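PDB 3SLI: intramolecular trans-sialidase from Macrobdella decora, which cleaves terminal sialic acid from sialoglycans by intramolecular trans-glycosylation, releasing 2,7-anhydro-Neu5Ac rather than free sialic acid. Local coordinates for residues I1-L6 with V177-L182; I5-N10 with A26-V31; A33-T38 with F143-T148; G37-S42 with G173-Y178; S53-G58 with V153-T158. One frame throughout, in Å; residues are numbered along the deposited sequence.

Interaction 1: I1-L6 with V177-L182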
# COMPACT_ATOMS: atom_id res chain seq x y z
N ILE A 1 -5.64 -43.19 17.78
CA ILE A 1 -5.76 -42.45 16.49
C ILE A 1 -4.53 -42.78 15.63
O ILE A 1 -3.40 -42.64 16.10
CB ILE A 1 -5.83 -40.91 16.72
CG1 ILE A 1 -7.06 -40.57 17.56
CG2 ILE A 1 -5.91 -40.17 15.39
CD1 ILE A 1 -7.22 -39.08 17.85
N PRO A 2 -4.75 -43.29 14.41
CA PRO A 2 -3.63 -43.65 13.53
C PRO A 2 -2.84 -42.43 13.04
O PRO A 2 -3.31 -41.29 13.15
CB PRO A 2 -4.32 -44.39 12.38
CG PRO A 2 -5.65 -43.75 12.31
CD PRO A 2 -6.03 -43.61 13.76
N GLU A 3 -1.62 -42.68 12.57
CA GLU A 3 -0.74 -41.63 12.06
C GLU A 3 -0.97 -41.38 10.57
O GLU A 3 -1.03 -42.33 9.78
CB GLU A 3 0.73 -42.01 12.28
CG GLU A 3 1.20 -41.89 13.72
CD GLU A 3 1.18 -40.46 14.22
OE1 GLU A 3 1.73 -39.57 13.53
OE2 GLU A 3 0.60 -40.23 15.31
N GLY A 4 -1.08 -40.11 10.19
CA GLY A 4 -1.28 -39.78 8.80
C GLY A 4 -2.69 -39.33 8.48
O GLY A 4 -3.39 -38.80 9.33
N ILE A 5 -3.09 -39.55 7.24
CA ILE A 5 -4.41 -39.16 6.77
C ILE A 5 -5.58 -39.91 7.42
O ILE A 5 -5.70 -41.14 7.30
CB ILE A 5 -4.50 -39.28 5.23
CG1 ILE A 5 -3.40 -38.43 4.57
CG2 ILE A 5 -5.86 -38.84 4.73
CD1 ILE A 5 -3.33 -38.55 3.04
N LEU A 6 -6.42 -39.15 8.12
CA LEU A 6 -7.60 -39.69 8.79
C LEU A 6 -8.80 -39.61 7.86
O LEU A 6 -9.71 -40.44 7.94
CB LEU A 6 -7.92 -38.88 10.06
CG LEU A 6 -6.88 -38.81 11.18
CD1 LEU A 6 -7.47 -38.03 12.36
CD2 LEU A 6 -6.47 -40.23 11.61
N VAL A 177 -7.20 -34.45 5.98
CA VAL A 177 -7.09 -34.24 7.42
C VAL A 177 -6.06 -35.23 7.94
O VAL A 177 -6.22 -36.44 7.76
CB VAL A 177 -8.45 -34.50 8.13
CG1 VAL A 177 -8.35 -34.19 9.61
CG2 VAL A 177 -9.56 -33.67 7.49
N TYR A 178 -4.99 -34.70 8.55
CA TYR A 178 -3.89 -35.50 9.12
C TYR A 178 -3.91 -35.41 10.64
O TYR A 178 -4.19 -34.36 11.21
CB TYR A 178 -2.54 -34.93 8.69
CG TYR A 178 -2.27 -34.95 7.21
CD1 TYR A 178 -2.83 -33.99 6.37
CD2 TYR A 178 -1.42 -35.90 6.65
CE1 TYR A 178 -2.56 -33.99 5.00
CE2 TYR A 178 -1.14 -35.91 5.29
CZ TYR A 178 -1.71 -34.95 4.47
OH TYR A 178 -1.45 -34.95 3.12
N SER A 179 -3.56 -36.51 11.31
CA SER A 179 -3.50 -36.50 12.77
C SER A 179 -2.18 -35.87 13.20
O SER A 179 -2.03 -35.41 14.33
CB SER A 179 -3.57 -37.93 13.31
OG SER A 179 -2.45 -38.68 12.88
N ASN A 180 -1.20 -35.91 12.31
CA ASN A 180 0.13 -35.37 12.57
C ASN A 180 0.29 -33.92 12.12
O ASN A 180 -0.46 -33.43 11.26
CB ASN A 180 1.19 -36.25 11.88
CG ASN A 180 0.94 -36.44 10.40
OD1 ASN A 180 -0.10 -36.95 10.00
ND2 ASN A 180 1.89 -36.03 9.57
N ALA A 181 1.26 -33.22 12.70
CA ALA A 181 1.51 -31.82 12.35
C ALA A 181 2.56 -31.73 11.24
O ALA A 181 3.75 -32.00 11.47
CB ALA A 181 1.96 -31.05 13.59
N LEU A 182 2.13 -31.39 10.02
CA LEU A 182 3.06 -31.27 8.89
C LEU A 182 3.94 -30.04 9.11
O LEU A 182 3.60 -29.16 9.89
CB LEU A 182 2.29 -31.17 7.57
CG LEU A 182 1.38 -32.34 7.15
CD1 LEU A 182 0.76 -32.06 5.79
CD2 LEU A 182 2.16 -33.64 7.10

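Interaction 2: I5-N10 with A26-V31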
# COMPACT_ATOMS: atom_id res chain seq x y z
N ILE A 5 -3.09 -39.55 7.24
CA ILE A 5 -4.41 -39.16 6.77
C ILE A 5 -5.58 -39.91 7.42
O ILE A 5 -5.70 -41.14 7.30
CB ILE A 5 -4.50 -39.28 5.23
CG1 ILE A 5 -3.40 -38.43 4.57
CG2 ILE A 5 -5.86 -38.84 4.73
CD1 ILE A 5 -3.33 -38.55 3.04
N LEU A 6 -6.42 -39.15 8.12
CA LEU A 6 -7.60 -39.69 8.79
C LEU A 6 -8.80 -39.61 7.86
O LEU A 6 -9.71 -40.44 7.94
CB LEU A 6 -7.92 -38.88 10.06
CG LEU A 6 -6.88 -38.81 11.18
CD1 LEU A 6 -7.47 -38.03 12.36
CD2 LEU A 6 -6.47 -40.23 11.61
N MET A 7 -8.80 -38.63 6.96
CA MET A 7 -9.93 -38.44 6.07
C MET A 7 -9.49 -37.64 4.85
O MET A 7 -8.66 -36.75 4.95
CB MET A 7 -11.00 -37.65 6.84
CG MET A 7 -12.34 -37.48 6.18
SD MET A 7 -13.45 -36.50 7.25
CE MET A 7 -14.10 -37.76 8.37
N GLU A 8 -10.04 -37.99 3.69
CA GLU A 8 -9.74 -37.30 2.45
C GLU A 8 -10.99 -37.32 1.60
O GLU A 8 -11.73 -38.32 1.59
CB GLU A 8 -8.58 -37.94 1.70
CG GLU A 8 -8.21 -37.19 0.43
CD GLU A 8 -7.00 -37.75 -0.30
OE1 GLU A 8 -6.04 -38.18 0.37
OE2 GLU A 8 -7.01 -37.73 -1.55
N LYS A 9 -11.26 -36.21 0.93
CA LYS A 9 -12.44 -36.10 0.08
C LYS A 9 -12.05 -35.23 -1.11
O LYS A 9 -11.17 -34.37 -0.99
CB LYS A 9 -13.59 -35.47 0.87
CG LYS A 9 -14.97 -35.95 0.47
CD LYS A 9 -15.21 -37.40 0.88
CE LYS A 9 -16.62 -37.83 0.55
NZ LYS A 9 -16.93 -37.65 -0.89
N ASN A 10 -12.73 -35.42 -2.23
CA ASN A 10 -12.40 -34.68 -3.44
C ASN A 10 -13.64 -34.26 -4.24
O ASN A 10 -14.64 -34.97 -4.26
CB ASN A 10 -11.47 -35.56 -4.28
CG ASN A 10 -11.16 -34.97 -5.63
OD1 ASN A 10 -11.63 -35.47 -6.66
ND2 ASN A 10 -10.35 -33.92 -5.65
N ALA A 26 -15.03 -43.29 7.06
CA ALA A 26 -14.37 -44.28 7.91
C ALA A 26 -13.58 -43.66 9.06
O ALA A 26 -13.58 -44.19 10.19
CB ALA A 26 -13.47 -45.18 7.06
N GLY A 27 -12.96 -42.52 8.81
CA GLY A 27 -12.16 -41.86 9.83
C GLY A 27 -12.84 -40.80 10.67
O GLY A 27 -12.18 -40.15 11.48
N ALA A 28 -14.16 -40.65 10.52
CA ALA A 28 -14.90 -39.65 11.29
C ALA A 28 -14.69 -39.81 12.79
O ALA A 28 -14.45 -38.83 13.49
CB ALA A 28 -16.39 -39.69 10.94
N LYS A 29 -14.71 -41.06 13.27
CA LYS A 29 -14.48 -41.32 14.70
C LYS A 29 -13.12 -40.80 15.18
O LYS A 29 -12.97 -40.43 16.34
CB LYS A 29 -14.61 -42.82 15.02
CG LYS A 29 -13.66 -43.72 14.25
CD LYS A 29 -14.07 -45.18 14.38
CE LYS A 29 -13.40 -46.03 13.31
NZ LYS A 29 -13.85 -47.45 13.34
N TYR A 30 -12.14 -40.77 14.29
CA TYR A 30 -10.82 -40.27 14.65
C TYR A 30 -10.80 -38.74 14.60
O TYR A 30 -10.24 -38.09 15.48
CB TYR A 30 -9.75 -40.82 13.72
CG TYR A 30 -9.67 -42.33 13.70
CD1 TYR A 30 -9.48 -43.05 14.89
CD2 TYR A 30 -9.84 -43.04 12.52
CE1 TYR A 30 -9.45 -44.44 14.89
CE2 TYR A 30 -9.81 -44.43 12.50
CZ TYR A 30 -9.62 -45.12 13.69
OH TYR A 30 -9.64 -46.50 13.68
N VAL A 31 -11.41 -38.17 13.56
CA VAL A 31 -11.46 -36.72 13.38
C VAL A 31 -12.20 -36.05 14.55
O VAL A 31 -11.77 -35.00 15.05
CB VAL A 31 -12.10 -36.34 12.02
CG1 VAL A 31 -12.21 -34.83 11.87
CG2 VAL A 31 -11.27 -36.92 10.87
O HOH W 1 -12.16 -41.12 6.57

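Interaction 3: A33-T38 with F143-T148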
# COMPACT_ATOMS: atom_id res chain seq x y z
N ALA A 33 -12.09 -36.77 17.51
CA ALA A 33 -11.30 -36.85 18.73
C ALA A 33 -9.83 -36.41 18.59
O ALA A 33 -9.02 -36.68 19.46
CB ALA A 33 -11.36 -38.27 19.29
N MET A 34 -9.52 -35.67 17.53
CA MET A 34 -8.15 -35.20 17.29
C MET A 34 -7.55 -34.38 18.42
O MET A 34 -8.16 -33.42 18.91
CB MET A 34 -8.10 -34.38 16.00
CG MET A 34 -8.39 -35.18 14.76
SD MET A 34 -8.60 -34.17 13.29
CE MET A 34 -6.89 -33.83 12.85
N THR A 35 -6.35 -34.76 18.84
CA THR A 35 -5.65 -34.06 19.91
C THR A 35 -4.78 -32.96 19.31
O THR A 35 -4.32 -32.06 20.01
CB THR A 35 -4.77 -35.03 20.72
OG1 THR A 35 -3.88 -35.71 19.83
CG2 THR A 35 -5.63 -36.05 21.44
N GLN A 36 -4.56 -33.07 18.00
CA GLN A 36 -3.77 -32.12 17.21
C GLN A 36 -3.95 -32.55 15.75
O GLN A 36 -4.79 -33.40 15.45
CB GLN A 36 -2.30 -32.22 17.57
CG GLN A 36 -1.69 -33.57 17.22
CD GLN A 36 -0.21 -33.47 16.96
OE1 GLN A 36 0.44 -32.51 17.38
NE2 GLN A 36 0.33 -34.45 16.25
N GLY A 37 -3.19 -31.95 14.83
CA GLY A 37 -3.31 -32.34 13.44
C GLY A 37 -3.12 -31.24 12.42
O GLY A 37 -2.71 -30.13 12.75
N THR A 38 -3.44 -31.56 11.17
CA THR A 38 -3.30 -30.61 10.07
C THR A 38 -4.47 -30.78 9.11
O THR A 38 -4.88 -31.90 8.81
CB THR A 38 -1.99 -30.86 9.26
OG1 THR A 38 -0.87 -30.94 10.15
CG2 THR A 38 -1.76 -29.72 8.27
N PHE A 143 -7.55 -28.79 21.43
CA PHE A 143 -7.98 -29.19 20.10
C PHE A 143 -9.33 -29.89 20.15
O PHE A 143 -10.04 -29.81 21.15
CB PHE A 143 -6.92 -29.97 19.31
CG PHE A 143 -7.03 -29.78 17.82
CD1 PHE A 143 -7.15 -28.50 17.28
CD2 PHE A 143 -7.10 -30.87 16.96
CE1 PHE A 143 -7.34 -28.31 15.90
CE2 PHE A 143 -7.29 -30.69 15.58
CZ PHE A 143 -7.41 -29.41 15.05
N ILE A 144 -9.71 -30.57 19.07
CA ILE A 144 -11.01 -31.21 18.99
C ILE A 144 -11.32 -32.16 20.16
O ILE A 144 -12.46 -32.21 20.63
CB ILE A 144 -11.19 -31.89 17.61
CG1 ILE A 144 -11.09 -30.81 16.52
CG2 ILE A 144 -12.53 -32.62 17.54
CD1 ILE A 144 -11.12 -31.35 15.10
N SER A 145 -10.30 -32.83 20.67
CA SER A 145 -10.46 -33.74 21.80
C SER A 145 -10.96 -33.03 23.07
O SER A 145 -11.49 -33.67 23.98
CB SER A 145 -9.13 -34.43 22.10
OG SER A 145 -8.09 -33.48 22.26
N ASP A 146 -10.80 -31.71 23.10
CA ASP A 146 -11.20 -30.90 24.25
C ASP A 146 -12.60 -30.30 24.16
O ASP A 146 -13.06 -29.65 25.10
CB ASP A 146 -10.18 -29.81 24.52
CG ASP A 146 -8.80 -30.36 24.81
OD1 ASP A 146 -8.63 -31.08 25.82
OD2 ASP A 146 -7.87 -30.09 24.04
N ILE A 147 -13.27 -30.48 23.03
CA ILE A 147 -14.62 -29.98 22.86
C ILE A 147 -15.58 -31.04 23.44
O ILE A 147 -15.42 -32.23 23.18
CB ILE A 147 -14.96 -29.74 21.38
CG1 ILE A 147 -13.99 -28.71 20.79
CG2 ILE A 147 -16.41 -29.28 21.22
CD1 ILE A 147 -14.19 -28.47 19.29
N THR A 148 -16.56 -30.59 24.21
CA THR A 148 -17.53 -31.48 24.84
C THR A 148 -18.71 -31.88 23.97
O THR A 148 -19.43 -31.03 23.43
CB THR A 148 -18.07 -30.85 26.15
OG1 THR A 148 -16.97 -30.47 26.98
CG2 THR A 148 -18.95 -31.85 26.91

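Interaction 4: G37-S42 with G173-Y178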
# COMPACT_ATOMS: atom_id res chain seq x y z
N GLY A 37 -3.19 -31.95 14.83
CA GLY A 37 -3.31 -32.34 13.44
C GLY A 37 -3.12 -31.24 12.42
O GLY A 37 -2.71 -30.13 12.75
N THR A 38 -3.44 -31.56 11.17
CA THR A 38 -3.30 -30.61 10.07
C THR A 38 -4.47 -30.78 9.11
O THR A 38 -4.88 -31.90 8.81
CB THR A 38 -1.99 -30.86 9.26
OG1 THR A 38 -0.87 -30.94 10.15
CG2 THR A 38 -1.76 -29.72 8.27
N ILE A 39 -5.05 -29.67 8.66
CA ILE A 39 -6.14 -29.72 7.70
C ILE A 39 -5.74 -28.86 6.53
O ILE A 39 -5.28 -27.73 6.71
CB ILE A 39 -7.49 -29.19 8.25
CG1 ILE A 39 -7.99 -30.02 9.43
CG2 ILE A 39 -8.54 -29.21 7.14
CD1 ILE A 39 -7.57 -29.47 10.77
N ILE A 40 -5.84 -29.41 5.34
CA ILE A 40 -5.51 -28.66 4.15
C ILE A 40 -6.63 -28.85 3.15
O ILE A 40 -7.09 -29.98 2.92
CB ILE A 40 -4.12 -29.03 3.56
CG1 ILE A 40 -3.97 -28.47 2.15
CG2 ILE A 40 -3.89 -30.52 3.59
CD1 ILE A 40 -2.57 -28.14 1.80
N LEU A 41 -7.12 -27.75 2.60
CA LEU A 41 -8.19 -27.84 1.63
C LEU A 41 -8.16 -26.79 0.55
O LEU A 41 -7.65 -25.68 0.73
CB LEU A 41 -9.57 -27.89 2.31
CG LEU A 41 -10.20 -26.76 3.12
CD1 LEU A 41 -11.68 -27.07 3.22
CD2 LEU A 41 -9.59 -26.66 4.51
N SER A 42 -8.67 -27.20 -0.61
CA SER A 42 -8.76 -26.38 -1.80
C SER A 42 -10.26 -26.09 -1.95
O SER A 42 -11.07 -27.00 -1.88
CB SER A 42 -8.27 -27.20 -3.00
OG SER A 42 -8.32 -26.48 -4.21
N GLY A 173 -12.66 -28.38 -3.51
CA GLY A 173 -11.88 -29.13 -4.48
C GLY A 173 -11.23 -30.35 -3.88
O GLY A 173 -11.24 -31.43 -4.48
N ASP A 174 -10.68 -30.20 -2.68
CA ASP A 174 -10.01 -31.29 -2.01
C ASP A 174 -9.83 -30.97 -0.54
O ASP A 174 -9.73 -29.80 -0.17
CB ASP A 174 -8.64 -31.52 -2.66
CG ASP A 174 -8.04 -32.88 -2.34
OD1 ASP A 174 -8.38 -33.86 -3.04
OD2 ASP A 174 -7.24 -32.96 -1.38
N ILE A 175 -9.85 -32.00 0.29
CA ILE A 175 -9.61 -31.85 1.71
C ILE A 175 -8.88 -33.09 2.22
O ILE A 175 -9.19 -34.21 1.83
CB ILE A 175 -10.90 -31.63 2.56
CG1 ILE A 175 -10.50 -31.43 4.03
CG2 ILE A 175 -11.87 -32.81 2.41
CD1 ILE A 175 -11.66 -31.20 4.96
N LYS A 176 -7.85 -32.85 3.03
CA LYS A 176 -7.05 -33.90 3.63
C LYS A 176 -6.88 -33.52 5.09
O LYS A 176 -6.52 -32.38 5.41
CB LYS A 176 -5.67 -33.99 2.98
CG LYS A 176 -5.64 -34.64 1.61
CD LYS A 176 -4.23 -34.62 1.04
CE LYS A 176 -4.15 -35.43 -0.25
NZ LYS A 176 -5.06 -34.91 -1.32
N VAL A 177 -7.20 -34.45 5.98
CA VAL A 177 -7.09 -34.24 7.42
C VAL A 177 -6.06 -35.23 7.94
O VAL A 177 -6.22 -36.44 7.76
CB VAL A 177 -8.45 -34.50 8.13
CG1 VAL A 177 -8.35 -34.19 9.61
CG2 VAL A 177 -9.56 -33.67 7.49
N TYR A 178 -4.99 -34.70 8.55
CA TYR A 178 -3.89 -35.50 9.12
C TYR A 178 -3.91 -35.41 10.64
O TYR A 178 -4.19 -34.36 11.21
CB TYR A 178 -2.54 -34.93 8.69
CG TYR A 178 -2.27 -34.95 7.21
CD1 TYR A 178 -2.83 -33.99 6.37
CD2 TYR A 178 -1.42 -35.90 6.65
CE1 TYR A 178 -2.56 -33.99 5.00
CE2 TYR A 178 -1.14 -35.91 5.29
CZ TYR A 178 -1.71 -34.95 4.47
OH TYR A 178 -1.45 -34.95 3.12
O HOH W 2 -6.39 -31.04 0.44

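Interaction 5: S53-G58 with V153-T158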
# COMPACT_ATOMS: atom_id res chain seq x y z
N SER A 53 -17.89 -21.18 6.75
CA SER A 53 -17.08 -22.27 7.29
C SER A 53 -16.73 -23.21 6.14
O SER A 53 -17.60 -23.57 5.33
CB SER A 53 -17.85 -23.09 8.33
OG SER A 53 -18.10 -22.37 9.52
N LEU A 54 -15.47 -23.59 6.06
CA LEU A 54 -14.98 -24.52 5.05
C LEU A 54 -15.06 -25.95 5.60
O LEU A 54 -15.55 -26.87 4.94
CB LEU A 54 -13.52 -24.19 4.74
CG LEU A 54 -13.16 -23.33 3.53
CD1 LEU A 54 -14.34 -22.53 3.03
CD2 LEU A 54 -11.98 -22.46 3.87
N PHE A 55 -14.64 -26.09 6.86
CA PHE A 55 -14.61 -27.38 7.55
C PHE A 55 -14.85 -27.14 9.03
O PHE A 55 -14.31 -26.19 9.60
CB PHE A 55 -13.22 -28.00 7.34
CG PHE A 55 -12.96 -29.23 8.18
CD1 PHE A 55 -13.39 -30.49 7.76
CD2 PHE A 55 -12.25 -29.13 9.38
CE1 PHE A 55 -13.13 -31.63 8.52
CE2 PHE A 55 -11.98 -30.27 10.15
CZ PHE A 55 -12.42 -31.52 9.72
N SER A 56 -15.65 -28.01 9.66
CA SER A 56 -15.94 -27.89 11.09
C SER A 56 -16.19 -29.24 11.75
O SER A 56 -16.59 -30.21 11.10
CB SER A 56 -17.16 -26.99 11.33
OG SER A 56 -18.33 -27.58 10.79
N VAL A 57 -15.98 -29.27 13.06
CA VAL A 57 -16.19 -30.46 13.87
C VAL A 57 -16.71 -29.89 15.19
O VAL A 57 -16.12 -28.97 15.75
CB VAL A 57 -14.87 -31.23 14.14
CG1 VAL A 57 -15.15 -32.51 14.94
CG2 VAL A 57 -14.17 -31.59 12.84
N GLY A 58 -17.85 -30.39 15.66
CA GLY A 58 -18.38 -29.89 16.91
C GLY A 58 -19.63 -30.56 17.40
O GLY A 58 -20.00 -31.66 16.96
N VAL A 153 -18.97 -33.89 11.78
CA VAL A 153 -17.84 -33.43 11.00
C VAL A 153 -18.57 -32.91 9.77
O VAL A 153 -19.26 -33.67 9.08
CB VAL A 153 -16.87 -34.56 10.59
CG1 VAL A 153 -15.73 -34.00 9.74
CG2 VAL A 153 -16.31 -35.25 11.83
N THR A 154 -18.45 -31.61 9.52
CA THR A 154 -19.16 -30.98 8.42
C THR A 154 -18.30 -30.08 7.53
O THR A 154 -17.37 -29.42 7.98
CB THR A 154 -20.36 -30.13 8.98
OG1 THR A 154 -21.21 -30.97 9.77
CG2 THR A 154 -21.18 -29.51 7.85
N LEU A 155 -18.65 -30.08 6.25
CA LEU A 155 -18.00 -29.28 5.23
C LEU A 155 -19.01 -28.19 4.85
O LEU A 155 -20.22 -28.46 4.78
CB LEU A 155 -17.73 -30.18 4.02
CG LEU A 155 -16.35 -30.41 3.41
CD1 LEU A 155 -15.30 -30.58 4.47
CD2 LEU A 155 -16.43 -31.61 2.46
N GLY A 156 -18.52 -26.97 4.63
CA GLY A 156 -19.39 -25.87 4.22
C GLY A 156 -20.33 -25.24 5.22
O GLY A 156 -21.29 -24.56 4.84
N GLY A 157 -20.05 -25.42 6.51
CA GLY A 157 -20.90 -24.84 7.53
C GLY A 157 -20.55 -25.39 8.89
O GLY A 157 -19.72 -26.31 8.99
N THR A 158 -21.11 -24.79 9.93
CA THR A 158 -20.89 -25.23 11.31
C THR A 158 -22.26 -25.49 11.91
O THR A 158 -23.12 -24.62 11.89
CB THR A 158 -20.17 -24.14 12.13
OG1 THR A 158 -18.82 -24.01 11.67
CG2 THR A 158 -20.16 -24.51 13.62

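Interaction 1: I1-L6 with V177-L182
I5 lies alongside the ring of Y178, its CG1 coming within 3.5 Å of CE2 from an oblique direction. The match follows from the backbone: the two residues form an antiparallel non-hydrogen-bonded pair, so both side chains leave the same face of the sheet and run the same way. L182 meets a face of the same ring, its CD1 standing 3.9 Å above the plane and offset toward the rim. S179 ties down the chain before I5. With OG placed between its backbone N and carbonyl carbon (chi1 63°), the hydroxyl turns back into the curve of I1-G4 and donates to P2 O at 2.8 Å, aimed at a lone pair within the carbonyl plane. The same OG accepts a weak bond from G4 N at 3.3 Å. Backbone bonds complete the join, S179 N to G4 O at 3.0 Å and L6 N to V177 O at 2.7 Å. S179 CB faces apolar groups, with I1 CG2 at 3.8 Å and the isobutyl group of L6 nearby. The contact fastens the start of this fragment to the end of strand 170-178 in the concanavalin-like domain. Around it, L6 reaches Y30 and V31 of helix 28-31, Y178 extends to T38 and I40 of strand 37-45, and N180 O takes a hydrogen bond from T38 OG1.

Interaction 2: I5-N10 with A26-V31
L6 and M7 meet the short helix 28-31 at a classic beta bulge, where both residues face V177 of the neighbouring strand. G27 occupies the N-cap position of that helix, and its O accepts from both Y30 N and V31 N. The tight part is apolar. M7 runs extended through its first two torsions and bends only at the sulfur (chi3 -84°), which brings CE down beside the helix start, 3.6 Å from A28 CA. The same methyl lies 3.9 Å from V31 CG2. V31 divides its branches: CG2 faces L6 and M7, while CG1 turns to F55 and V57, so V31 packs on strand 5-14 with one branch and on strand 51-58 with the other. L6 crosses Y30 obliquely, and its CD1 approaches Y30 CB at 3.9 Å. The contact is with the root of the tyrosine, because the end of Y30 leads away from the strand. Y30, partly exposed as a residue, marks the looser side, and P2 packs against its ring. Further along, the strand diverges from the helix: exposed N10 turns instead to D174, through ND2 and OD1. Between the backbones the fit is close at one point, where G27 CA-H points almost straight at L6 O (3.4 Å, 169° at the hydrogen). The polar join beside it is indirect. A single water donates to L6 O at 2.9 Å and accepts from G27 N at 2.8 Å.

Interaction 3: A33-T38 with F143-T148
The loop after A33 meets the 3-10 turn 144-146 through one firm backbone bond, S145 N to M34 O at 2.8 Å, with the donor 37° out of the carbonyl plane and so not on a lone pair. In the concanavalin-like sandwich this joins the lead-in to strand 37-45 of one sheet to the connection running to strand 152-155 of the other. F143 and M34 are the main apolar partners. The phenylalanine CG is anti to the backbone N (chi1 -151°), which brings the ring beside M34 and obliquely up to the backbone of T35 and Q36; CD2 lies 3.8 Å from M34 CB, and F143 CB is 3.4 Å from T35 O. I144 also lies side by side with M34, its CD1 4.2 Å from M34 SD. S145 CB rests 3.5 Å from A33 O. The turn is braced from within, since D146 OD2 accepts from F143 N at 2.9 Å on its anti lone pair. F143 and I144 both touch F69 of strand 67-74. The chemistry implies apolar side chains packed against side chains and backbone carbonyls, with one main-chain bond setting the orientation of a turn whose shape D146 helps fix.

Interaction 4: G37-S42 with G173-Y178
This is an antiparallel strand pairing, regular from T38 to L41 and bulged at S42, inside one of the two sheets of the concanavalin-like beta-sandwich, where strand 170-178 lies between strands 37-45 and 5-14. The two short segments run at 175° to each other with axes 4.5 Å apart. Backbone bonds alternate with non-hydrogen-bonded pairs: Y178 N reaches T38 O at 2.8 Å, and I40 and K176 exchange bonds between N and O in both directions. At the far end G173 and D174 both face S42 in a classic beta bulge, so S42 O receives weak bonds from both amides. One face is apolar and looks into the sandwich. There L41 CB lies 4.0 Å from I175 CB, I39 runs side by side with V177, and F55 and L54 of strand 51-58 pack on the group. The other face carries T38, I40, S42, D174, K176 and Y178. I40 CG2 comes to the edge of the Y178 ring, 4.0 Å from CE1, and T38 O lies in the ring plane at that edge; helix 184-191 touches T38 and I40. K176 bends at its last torsion toward D174, two residues earlier on the same face, NZ to OD2 at 2.9 Å, meeting the syn side 26° out of the carboxylate plane. A water grips that oxygen too, donating to D174 OD2 and to I40 O, each at 2.8 Å.

Interaction 5: S53-G58 with V153-T158
S53 begins the contact beside T158, its OG 2.8 Å from T158 OG1 in a hydrogen bond whose donor may be either hydroxyl; the placement of the serine oxygen is less sure than the rest. L54 sends its side chain away, to L41 and Y43 in the facing sheet, but its carbonyl stays: L54 O accepts from G156 N at 3.0 Å, with the donor 58° above the carbonyl plane. G156 has positive phi (74°), where the chain turns away from the paired strand. F55 comes next. A chi1 of 171° swings the ring away from its own amide nitrogen and across two residues of the partner strand, CE1 meeting V153 CG1 at 3.7 Å and CD1 meeting L155 CD1 at 3.8 Å. The leucine methyl lies in the ring plane at its edge, and V153 approaches obliquely. S56 is the polar centre. Its N donates to T154 O at 2.8 Å and its O accepts from T154 N at 2.8 Å, while OG donates to G157 O at 2.6 Å, using a lone pair that lies in the plane of that carbonyl. Three bonds therefore hold this buried residue, and the hydroxyl links the strand to the glycine turn. V57 returns to the apolar face, with CG2 4.2 Å from V153 CG1, and also touches I144. Together with the classic beta bulge that L54 and F55 make opposite I71, this is antiparallel pairing in the six-stranded sheet of a concanavalin-like beta-sandwich, its apolar face turned to I39 and I175.

Overall arrangement
All five contacts belong to the concanavalin-like domain, with centres about 32 to 41 Å from the centre of the chain and on the same side of it; the 2,7-anhydro-Neu5Ac site probably lies in the separate beta-propeller. Interactions 1 and 4 share V177 and Y178, their centres about 10 Å apart, and place strand 170-178 between its two neighbours. Interaction 5 lies in the opposing sheet, about 12 Å from interaction 4 between centres, and meets it where I175 CD1 comes 3.4 Å from F55 CD1. Interactions 2 and 3, about 13 Å apart between centres, pack together where L6 CD1 lies 3.8 Å from M34 CG, and V31 and I144 both touch V57.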